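Local atomic coordinates of DNA polymerase (Bacillus phage phi29, PDB entry 2PY5), a protein that replicates the viral genome by protein-primed, strand-displacing DNA synthesis with high processivity and also carries a 3'-5' proofreading exonuclease. Residues L283-I288 with D325-N330. The protein carries 2 engineered substitutions. Numbering follows the deposited sequence.
Sequences LHIQHI and DLWLSN
His287 swings its imidazole anti to its own backbone N (chi1 -175°), while the Trp327 indole lies anti to its carbonyl carbon (chi1 -69°), and the imidazole lies over the five-membered ring of the indole as an offset stack. Their planes are 13° apart, and His287 CB sits 3.5 Å from the centroid of the indole's six-membered ring, a CH-pi contact over the face. The imidazole's far end is held too: NE2 gives a hydrogen bond of 2.6 Å to Asp325 OD1 on the syn side of the carboxylate, whose OD2 pairs with Arg289. Ile285 CG2 meets the indole edge at CE3, 3.9 Å away. The two strands run antiparallel and form a regular ladder, with hydrogen-bonded pairs Gln286-Leu328 and Ile288-Leu326. Where strand 324-329 gives way to a helix, Asn330 OD1 accepts the backbone N of His284 at 3.0 Å, while its own backbone N returns only a weak bond to His284 O; Ser329, the N-cap, caps a helix backbone N, and its OG also hydrogen-bonds Asp332 OD2. Within the polymerization region, strand 283-294 runs between 324-329 and 340-356; helix 330-339 packs against Leu326 and Leu328, and Phe432 of helix 427-447 touches Leu283, Ser329 and Asn330.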
loop_
_atom_site.group_PDB
_atom_site.type_symbol
_atom_site.label_atom_id
_atom_site.label_comp_id
_atom_site.label_asym_id
_atom_site.label_seq_id
_atom_site.Cartn_x
_atom_site.Cartn_y
_atom_site.Cartn_z
ATOM N N LEU F 283 -17.801 -22.581 -2.991
ATOM C CA LEU F 283 -16.890 -21.859 -2.103
ATOM C C LEU F 283 -17.624 -21.499 -0.828
ATOM O O LEU F 283 -18.825 -21.259 -0.829
ATOM C CB LEU F 283 -16.359 -20.572 -2.739
ATOM C CG LEU F 283 -15.530 -20.708 -4.014
ATOM C CD1 LEU F 283 -15.075 -19.347 -4.497
ATOM C CD2 LEU F 283 -14.330 -21.663 -3.839
ATOM N N HIS F 284 -16.901 -21.419 0.285
ATOM C CA HIS F 284 -17.552 -21.034 1.520
ATOM C C HIS F 284 -16.592 -20.394 2.500
ATOM O O HIS F 284 -15.387 -20.514 2.356
ATOM C CB HIS F 284 -18.299 -22.209 2.182
ATOM C CG HIS F 284 -17.424 -23.234 2.856
ATOM N ND1 HIS F 284 -16.785 -24.242 2.175
ATOM C CD2 HIS F 284 -17.167 -23.449 4.172
ATOM C CE1 HIS F 284 -16.116 -25.002 3.036
ATOM N NE2 HIS F 284 -16.333 -24.538 4.255
ATOM N N ILE F 285 -17.180 -19.724 3.477
ATOM C CA ILE F 285 -16.472 -19.200 4.659
ATOM C C ILE F 285 -17.109 -19.919 5.834
ATOM O O ILE F 285 -18.326 -19.930 5.966
ATOM C CB ILE F 285 -16.598 -17.664 4.764
ATOM C CG1 ILE F 285 -15.789 -16.985 3.654
ATOM C CG2 ILE F 285 -16.092 -17.163 6.157
ATOM C CD1 ILE F 285 -16.055 -15.483 3.490
ATOM N N GLN F 286 -16.264 -20.529 6.664
ATOM C CA GLN F 286 -16.703 -21.339 7.819
ATOM C C GLN F 286 -16.265 -20.628 9.093
ATOM O O GLN F 286 -15.087 -20.318 9.240
ATOM C CB GLN F 286 -16.073 -22.726 7.750
ATOM C CG GLN F 286 -16.429 -23.676 8.895
ATOM C CD GLN F 286 -17.874 -24.161 8.831
ATOM O OE1 GLN F 286 -18.264 -24.890 7.892
ATOM N NE2 GLN F 286 -18.667 -23.797 9.839
ATOM N N HIS F 287 -17.210 -20.377 9.991
ATOM C CA HIS F 287 -16.909 -19.970 11.364
ATOM C C HIS F 287 -16.668 -21.247 12.156
ATOM O O HIS F 287 -17.557 -22.113 12.246
ATOM C CB HIS F 287 -18.068 -19.171 11.961
ATOM C CG HIS F 287 -17.803 -18.612 13.338
ATOM N ND1 HIS F 287 -18.810 -18.096 14.126
ATOM C CD2 HIS F 287 -16.661 -18.493 14.063
ATOM C CE1 HIS F 287 -18.301 -17.680 15.276
ATOM N NE2 HIS F 287 -17.001 -17.899 15.258
ATOM N N ILE F 288 -15.477 -21.349 12.747
ATOM C CA ILE F 288 -15.025 -22.547 13.457
ATOM C C ILE F 288 -14.359 -22.090 14.742
ATOM O O ILE F 288 -13.665 -21.081 14.736
ATOM C CB ILE F 288 -14.034 -23.391 12.581
ATOM C CG1 ILE F 288 -13.495 -24.611 13.333
ATOM C CG2 ILE F 288 -12.879 -22.529 12.039
ATOM C CD1 ILE F 288 -12.787 -25.613 12.425
ATOM N N ASP F 325 -11.047 -18.614 17.602
ATOM C CA ASP F 325 -12.343 -18.350 17.004
ATOM C C ASP F 325 -12.077 -17.740 15.631
ATOM O O ASP F 325 -11.621 -16.597 15.539
ATOM C CB ASP F 325 -13.175 -17.424 17.877
ATOM C CG ASP F 325 -14.602 -17.311 17.396
ATOM O OD1 ASP F 325 -14.812 -16.847 16.287
ATOM O OD2 ASP F 325 -15.524 -17.661 18.149
ATOM N N LEU F 326 -12.330 -18.516 14.586
ATOM C CA LEU F 326 -11.888 -18.154 13.249
ATOM C C LEU F 326 -13.014 -18.192 12.240
ATOM O O LEU F 326 -13.856 -19.067 12.282
ATOM C CB LEU F 326 -10.815 -19.138 12.791
ATOM C CG LEU F 326 -9.586 -19.297 13.694
ATOM C CD1 LEU F 326 -8.850 -20.585 13.346
ATOM C CD2 LEU F 326 -8.687 -18.095 13.571
ATOM N N TRP F 327 -12.988 -17.243 11.303
ATOM C CA TRP F 327 -13.785 -17.313 10.086
ATOM C C TRP F 327 -12.801 -17.523 8.941
ATOM O O TRP F 327 -11.949 -16.657 8.709
ATOM C CB TRP F 327 -14.545 -16.016 9.880
ATOM C CG TRP F 327 -15.613 -15.785 10.874
ATOM C CD1 TRP F 327 -15.450 -15.415 12.173
ATOM C CD2 TRP F 327 -17.023 -15.904 10.660
ATOM N NE1 TRP F 327 -16.682 -15.288 12.792
ATOM C CE2 TRP F 327 -17.658 -15.574 11.875
ATOM C CE3 TRP F 327 -17.818 -16.228 9.549
ATOM C CZ2 TRP F 327 -19.046 -15.581 12.020
ATOM C CZ3 TRP F 327 -19.200 -16.252 9.704
ATOM C CH2 TRP F 327 -19.796 -15.927 10.924
ATOM N N LEU F 328 -12.921 -18.651 8.242
ATOM C CA LEU F 328 -11.944 -19.069 7.228
ATOM C C LEU F 328 -12.601 -19.369 5.904
ATOM O O LEU F 328 -13.587 -20.102 5.849
ATOM C CB LEU F 328 -11.200 -20.338 7.683
ATOM C CG LEU F 328 -10.428 -20.238 9.009
ATOM C CD1 LEU F 328 -9.883 -21.585 9.387
ATOM C CD2 LEU F 328 -9.311 -19.240 8.874
ATOM N N SER F 329 -12.022 -18.837 4.833
ATOM C CA SER F 329 -12.359 -19.327 3.496
ATOM C C SER F 329 -12.078 -20.827 3.425
ATOM O O SER F 329 -11.239 -21.362 4.160
ATOM C CB SER F 329 -11.525 -18.591 2.444
ATOM O OG SER F 329 -10.159 -19.029 2.443
ATOM N N ASN F 330 -12.717 -21.539 2.503
ATOM C CA ASN F 330 -12.438 -22.966 2.379
ATOM C C ASN F 330 -10.966 -23.252 2.017
ATOM O O ASN F 330 -10.423 -24.293 2.384
ATOM C CB ASN F 330 -13.392 -23.673 1.383
ATOM C CG ASN F 330 -13.366 -23.069 -0.012
ATOM O OD1 ASN F 330 -14.012 -22.052 -0.260
ATOM N ND2 ASN F 330 -12.642 -23.719 -0.936
#